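Local atomic coordinates of cystathionine gamma-lyase (Saccharomyces cerevisiae, PDB entry 1N8P), a protein that binds pyridoxal-5'-phosphate as a member of the Cys/Met metabolism family of enzymes dependent on that compound, in an assembly of four protein chains. Residues A75-S80 with I234-S239; A84-S89 with E225-L230. All blocks are in the same frame, centred on the assembly; numbering follows the deposited sequence.

Contact 1 of 2, residues A75-S80 with I234-S239. With PLP (pyridoxal-5'-phosphate), chain E.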
loop_
_atom_site.group_PDB
_atom_site.type_symbol
_atom_site.label_atom_id
_atom_site.label_comp_id
_atom_site.label_asym_id
_atom_site.label_seq_id
_atom_site.Cartn_x
_atom_site.Cartn_y
_atom_site.Cartn_z
ATOM N N ALA A 75 -10.574 -16.197 -6.420
ATOM C CA ALA A 75 -9.709 -15.993 -5.277
ATOM C C ALA A 75 -10.564 -15.803 -4.062
ATOM O O ALA A 75 -11.734 -15.476 -4.177
ATOM C CB ALA A 75 -8.842 -14.801 -5.488
ATOM N N PHE A 76 -9.977 -16.055 -2.899
ATOM C CA PHE A 76 -10.658 -15.899 -1.613
ATOM C C PHE A 76 -9.658 -15.411 -0.547
ATOM O O PHE A 76 -8.445 -15.361 -0.792
ATOM C CB PHE A 76 -11.287 -17.224 -1.161
ATOM C CG PHE A 76 -12.315 -17.780 -2.121
ATOM C CD1 PHE A 76 -11.936 -18.661 -3.137
ATOM C CD2 PHE A 76 -13.665 -17.435 -2.000
ATOM C CE1 PHE A 76 -12.888 -19.190 -4.018
ATOM C CE2 PHE A 76 -14.629 -17.965 -2.878
ATOM C CZ PHE A 76 -14.241 -18.841 -3.887
ATOM N N SER A 77 -10.168 -15.050 0.630
ATOM C CA SER A 77 -9.337 -14.563 1.731
ATOM C C SER A 77 -8.151 -15.468 2.035
ATOM O O SER A 77 -7.043 -15.013 2.217
ATOM C CB SER A 77 -10.177 -14.453 2.979
ATOM O OG SER A 77 -11.400 -13.795 2.718
ATOM N N SER A 78 -8.373 -16.764 2.058
ATOM C CA SER A 78 -7.302 -17.703 2.383
ATOM C C SER A 78 -7.495 -19.038 1.688
ATOM O O SER A 78 -8.537 -19.276 1.067
ATOM C CB SER A 78 -7.260 -17.977 3.910
ATOM O OG SER A 78 -8.557 -18.021 4.513
ATOM N N GLY A 79 -6.484 -19.901 1.774
ATOM C CA GLY A 79 -6.657 -21.228 1.232
ATOM C C GLY A 79 -7.872 -21.721 1.996
ATOM O O GLY A 79 -8.868 -22.105 1.399
ATOM N N SER A 80 -7.809 -21.648 3.328
ATOM C CA SER A 80 -8.893 -22.083 4.196
ATOM C C SER A 80 -10.294 -21.659 3.780
ATOM O O SER A 80 -11.232 -22.454 3.862
ATOM C CB SER A 80 -8.638 -21.605 5.623
ATOM O OG SER A 80 -7.437 -22.156 6.089
ATOM N N ILE A 234 -21.106 -15.053 0.815
ATOM C CA ILE A 234 -20.471 -15.206 2.124
ATOM C C ILE A 234 -19.459 -14.080 2.317
ATOM O O ILE A 234 -19.142 -13.714 3.442
ATOM C CB ILE A 234 -19.729 -16.542 2.253
ATOM C CG1 ILE A 234 -18.556 -16.561 1.254
ATOM C CG2 ILE A 234 -20.712 -17.705 2.066
ATOM C CD1 ILE A 234 -17.556 -17.667 1.460
ATOM N N GLY A 235 -18.946 -13.550 1.208
ATOM C CA GLY A 235 -17.987 -12.457 1.259
ATOM C C GLY A 235 -16.542 -12.738 1.668
ATOM O O GLY A 235 -15.779 -11.809 1.919
ATOM N N ALA A 236 -16.146 -14.003 1.752
ATOM C CA ALA A 236 -14.773 -14.330 2.119
ATOM C C ALA A 236 -13.877 -14.006 0.936
ATOM O O ALA A 236 -13.165 -14.872 0.419
ATOM C CB ALA A 236 -14.671 -15.779 2.452
ATOM N N ILE A 237 -13.907 -12.750 0.509
ATOM C CA ILE A 237 -13.122 -12.328 -0.643
ATOM C C ILE A 237 -11.816 -11.689 -0.282
ATOM O O ILE A 237 -11.666 -11.108 0.783
ATOM C CB ILE A 237 -13.912 -11.358 -1.503
ATOM C CG1 ILE A 237 -14.670 -10.390 -0.586
ATOM C CG2 ILE A 237 -14.853 -12.149 -2.440
ATOM C CD1 ILE A 237 -15.418 -9.292 -1.312
ATOM N N PRO A 238 -10.843 -11.776 -1.192
ATOM C CA PRO A 238 -9.516 -11.212 -0.980
ATOM C C PRO A 238 -9.630 -9.726 -1.172
ATOM O O PRO A 238 -10.643 -9.264 -1.673
ATOM C CB PRO A 238 -8.706 -11.886 -2.074
ATOM C CG PRO A 238 -9.690 -11.888 -3.242
ATOM C CD PRO A 238 -10.997 -12.279 -2.577
ATOM N N SER A 239 -8.612 -8.965 -0.801
ATOM C CA SER A 239 -8.701 -7.533 -0.978
ATOM C C SER A 239 -8.071 -7.160 -2.305
ATOM O O SER A 239 -7.269 -7.922 -2.855
ATOM C CB SER A 239 -7.997 -6.813 0.156
ATOM O OG SER A 239 -6.850 -6.136 -0.329
HETATM N N1 PLP E . -3.054 -25.817 2.613
HETATM C C2 PLP E . -1.716 -26.089 2.419
HETATM C C2A PLP E . -1.424 -27.354 1.620
HETATM C C3 PLP E . -0.750 -25.114 3.005
HETATM O O3 PLP E . 0.535 -25.446 2.728
HETATM C C4 PLP E . -1.214 -23.977 3.733
HETATM C C4A PLP E . -0.237 -23.020 4.357
HETATM C C5 PLP E . -2.690 -23.813 3.863
HETATM C C6 PLP E . -3.558 -24.730 3.299
HETATM C C5A PLP E . -3.214 -22.552 4.570
HETATM O O4P PLP E . -3.489 -21.479 3.688
HETATM P P PLP E . -4.104 -20.155 4.247
HETATM O O1P PLP E . -4.017 -19.252 3.124
HETATM O O2P PLP E . -3.218 -19.732 5.399
HETATM O O3P PLP E . -5.430 -20.562 4.686
#
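Phe76 and Ser77 lie beside the bend Ala236 to Pro238, with 4.4 Å between the CA atoms of Phe76 and Ile237, at the point where edge strand 72-76 gives way to helix 79-88. The setting is the large domain of a fold-type I pyridoxal-5'-phosphate enzyme, whose seven-stranded mixed sheet ends in this strand. The backbone angles of Ala236 fit the centre of an inverse gamma turn, and its carbonyl faces the incoming chain. Ser77 N donates to Ala236 O at 3.0 Å, nearly straight at the hydrogen (159°) but from above the carbonyl plane. The same oxygen sits at the rim of the Phe76 ring, close to the ring plane, 3.6 Å from Phe76 CD2.

Next to this bond Pro238 packs against the strand, its CG in apolar contact with Ala75 CB at 3.8 Å and its CB near Phe76 O. Ser77 OG stands anti to its own carbonyl carbon (chi1 -47°), which brings it over the Ala236 and Ile237 peptides; a bond to Ile237 O is weak and not settled, and the stronger partner of the hydroxyl is Ser77 OG of the second subunit. The two subunits therefore meet at this very turn, where Ala236 also packs on Ala236 of the second subunit.

Beyond Ser77 the chain enters the phosphate site. Ser78 OG caps the new helix at Ala81 N and also bonds Gly235 O of the second subunit. Tyr49 and Arg51 of the second subunit, together with Ser200, also hydrogen-bond pyridoxal-5'-phosphate, whose negative charge the helix N-terminus would probably help to stabilise. Gly79 N reaches O1P of the ligand, while Ser80 takes O3P twice: its N and its OG each lie 2.9 Å from that one oxygen.

Contact 2 of 2, residues A84-S89 with E225-L230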
loop_
_atom_site.group_PDB
_atom_site.type_symbol
_atom_site.label_atom_id
_atom_site.label_comp_id
_atom_site.label_asym_id
_atom_site.label_seq_id
_atom_site.Cartn_x
_atom_site.Cartn_y
_atom_site.Cartn_z
ATOM N N ALA A 84 -13.313 -23.880 2.388
ATOM C CA ALA A 84 -14.582 -23.654 3.059
ATOM C C ALA A 84 -15.733 -23.465 2.101
ATOM O O ALA A 84 -16.807 -24.025 2.305
ATOM C CB ALA A 84 -14.483 -22.449 3.993
ATOM N N THR A 85 -15.518 -22.661 1.073
ATOM C CA THR A 85 -16.556 -22.410 0.099
ATOM C C THR A 85 -16.883 -23.727 -0.595
ATOM O O THR A 85 -18.042 -24.007 -0.892
ATOM C CB THR A 85 -16.088 -21.365 -0.916
ATOM O OG1 THR A 85 -15.697 -20.198 -0.192
ATOM C CG2 THR A 85 -17.207 -21.008 -1.923
ATOM N N ILE A 86 -15.863 -24.545 -0.828
ATOM C CA ILE A 86 -16.086 -25.816 -1.487
ATOM C C ILE A 86 -16.906 -26.768 -0.601
ATOM O O ILE A 86 -17.809 -27.456 -1.083
ATOM C CB ILE A 86 -14.762 -26.500 -1.867
ATOM C CG1 ILE A 86 -13.942 -25.605 -2.800
ATOM C CG2 ILE A 86 -15.059 -27.822 -2.574
ATOM C CD1 ILE A 86 -12.614 -26.275 -3.312
ATOM N N LEU A 87 -16.611 -26.810 0.689
ATOM C CA LEU A 87 -17.363 -27.686 1.548
ATOM C C LEU A 87 -18.801 -27.219 1.774
ATOM O O LEU A 87 -19.701 -28.036 1.943
ATOM C CB LEU A 87 -16.651 -27.838 2.879
ATOM C CG LEU A 87 -15.308 -28.558 2.797
ATOM C CD1 LEU A 87 -14.592 -28.453 4.125
ATOM C CD2 LEU A 87 -15.510 -30.010 2.444
ATOM N N GLN A 88 -19.041 -25.912 1.782
ATOM C CA GLN A 88 -20.392 -25.426 2.025
ATOM C C GLN A 88 -21.218 -25.438 0.752
ATOM O O GLN A 88 -22.417 -25.185 0.790
ATOM C CB GLN A 88 -20.360 -24.019 2.645
ATOM C CG GLN A 88 -19.993 -22.884 1.703
ATOM C CD GLN A 88 -19.434 -21.656 2.444
ATOM O OE1 GLN A 88 -19.308 -20.568 1.865
ATOM N NE2 GLN A 88 -19.084 -21.832 3.722
ATOM N N SER A 89 -20.577 -25.734 -0.374
ATOM C CA SER A 89 -21.279 -25.802 -1.644
ATOM C C SER A 89 -21.839 -27.218 -1.744
ATOM O O SER A 89 -22.631 -27.529 -2.645
ATOM C CB SER A 89 -20.335 -25.525 -2.834
ATOM O OG SER A 89 -19.500 -26.636 -3.147
ATOM N N GLU A 225 -19.950 -21.546 -11.188
ATOM C CA GLU A 225 -21.003 -20.547 -10.917
ATOM C C GLU A 225 -21.685 -20.669 -9.556
ATOM O O GLU A 225 -22.159 -19.689 -9.001
ATOM C CB GLU A 225 -22.048 -20.598 -12.029
ATOM C CG GLU A 225 -21.554 -20.053 -13.357
ATOM C CD GLU A 225 -22.572 -20.241 -14.453
ATOM O OE1 GLU A 225 -23.778 -20.182 -14.142
ATOM O OE2 GLU A 225 -22.173 -20.442 -15.620
ATOM N N ARG A 226 -21.770 -21.884 -9.040
ATOM C CA ARG A 226 -22.335 -22.109 -7.717
ATOM C C ARG A 226 -21.298 -21.506 -6.759
ATOM O O ARG A 226 -21.600 -20.589 -5.984
ATOM C CB ARG A 226 -22.469 -23.610 -7.445
ATOM C CG ARG A 226 -23.718 -24.251 -8.018
ATOM C CD ARG A 226 -23.523 -25.739 -8.290
ATOM N NE ARG A 226 -22.893 -26.482 -7.200
ATOM C CZ ARG A 226 -22.321 -27.672 -7.366
ATOM N NH1 ARG A 226 -22.310 -28.242 -8.573
ATOM N NH2 ARG A 226 -21.743 -28.292 -6.338
ATOM N N LEU A 227 -20.066 -22.023 -6.854
ATOM C CA LEU A 227 -18.936 -21.584 -6.037
ATOM C C LEU A 227 -18.733 -20.057 -6.041
ATOM O O LEU A 227 -18.395 -19.470 -5.014
ATOM C CB LEU A 227 -17.666 -22.298 -6.515
ATOM C CG LEU A 227 -16.889 -23.235 -5.564
ATOM C CD1 LEU A 227 -17.802 -23.956 -4.594
ATOM C CD2 LEU A 227 -16.122 -24.243 -6.401
ATOM N N GLN A 228 -18.919 -19.404 -7.183
ATOM C CA GLN A 228 -18.778 -17.951 -7.211
ATOM C C GLN A 228 -19.970 -17.355 -6.458
ATOM O O GLN A 228 -19.868 -16.260 -5.878
ATOM C CB GLN A 228 -18.774 -17.426 -8.648
ATOM C CG GLN A 228 -19.208 -15.973 -8.778
ATOM C CD GLN A 228 -19.308 -15.515 -10.226
ATOM O OE1 GLN A 228 -18.315 -15.147 -10.847
ATOM N NE2 GLN A 228 -20.516 -15.550 -10.773
ATOM N N PHE A 229 -21.104 -18.071 -6.471
ATOM C CA PHE A 229 -22.285 -17.578 -5.782
ATOM C C PHE A 229 -21.898 -17.485 -4.320
ATOM O O PHE A 229 -21.779 -16.393 -3.795
ATOM C CB PHE A 229 -23.503 -18.504 -5.958
ATOM C CG PHE A 229 -24.747 -18.019 -5.222
ATOM C CD1 PHE A 229 -25.630 -17.124 -5.817
ATOM C CD2 PHE A 229 -25.003 -18.422 -3.912
ATOM C CE1 PHE A 229 -26.745 -16.639 -5.120
ATOM C CE2 PHE A 229 -26.115 -17.936 -3.214
ATOM C CZ PHE A 229 -26.983 -17.045 -3.819
ATOM N N LEU A 230 -21.677 -18.626 -3.674
ATOM C CA LEU A 230 -21.274 -18.638 -2.266
ATOM C C LEU A 230 -20.281 -17.502 -1.985
ATOM O O LEU A 230 -20.406 -16.782 -0.984
ATOM C CB LEU A 230 -20.613 -19.975 -1.909
ATOM C CG LEU A 230 -21.522 -21.192 -1.750
ATOM C CD1 LEU A 230 -20.709 -22.450 -1.761
ATOM C CD2 LEU A 230 -22.291 -21.087 -0.441
#
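Leu230 fits against Thr85, Gln88 and Ser89 where two helices of the large domain meet: the axes of 84-88 and 225-230 approach to 9.5 Å, and their N-to-C directions differ by 112°. Here one leucine does much of the joining. Its CB meets Thr85 CG2 at 3.6 Å, the threonine and leucine side chains passing alongside and pointing opposite ways. One bond on, Leu230 CG lies 4.1 Å from Gln88 CG. Both methyls, Leu230 CD1 and CD2, then flank Gln88 CG, each at 3.6 Å. CD1 also meets Thr85 O and Ser89 CB, while CD2 goes on along the glutamine to Gln88 OE1, 3.8 Å away.

Gln88 can lie alongside in this way because CG is held between its backbone N and carbonyl carbon (chi1 74°) and the chain runs extended from there. Thr85 turns its methyl to the crossing and its OG1 back to Ala81 O, so its hydroxyl is satisfied within its own helix.

Leu227 supplies the second apolar contact. Its CD1 reaches Ser89 CB at 3.5 Å and borders the backbone of Ile86, and the same side chain also touches Ile196 and Leu74 of the sheet, so the crossing is seated on the strands. Ser89 OG turns back to Ile86 O at 2.8 Å, meeting that carbonyl 29° off its plane. At the margin the Arg226 guanidinium presents its edge to Ser89 O, with NH2 3.9 Å away.

No hydrogen bond joins the two segments. Methyl and methylene groups make most of the union, while the hydroxyls of Thr85 and Ser89 spend their bonds on Ala81 O and Ile86 O of their own side, consistent with a crossing held by shape and burial.

How the contacts relate
Contact 1 and contact 2 share both helices: 79-88 starts at the phosphate site and ends at the crossing, and 221-234 runs from the crossing to the turn beside Ser77. Both segments of contact 2 fall between those of contact 1 in the sequence, and the centres of the contacts lie 11 Å apart. Ile234 joins them, its CD1 3.5 Å from Thr85 OG1 and its CG2 packed against Gln88 OE1; Phe76 CE2 adds a contact with Thr85 OG1 at 3.7 Å. Contact 1 holds the ligand directly, whereas in contact 2 the Ile86 side chain is about 11 Å from a pyridoxal-5'-phosphate. The Ile237 side chain is about 7 Å from another bound pyridoxal-5'-phosphate.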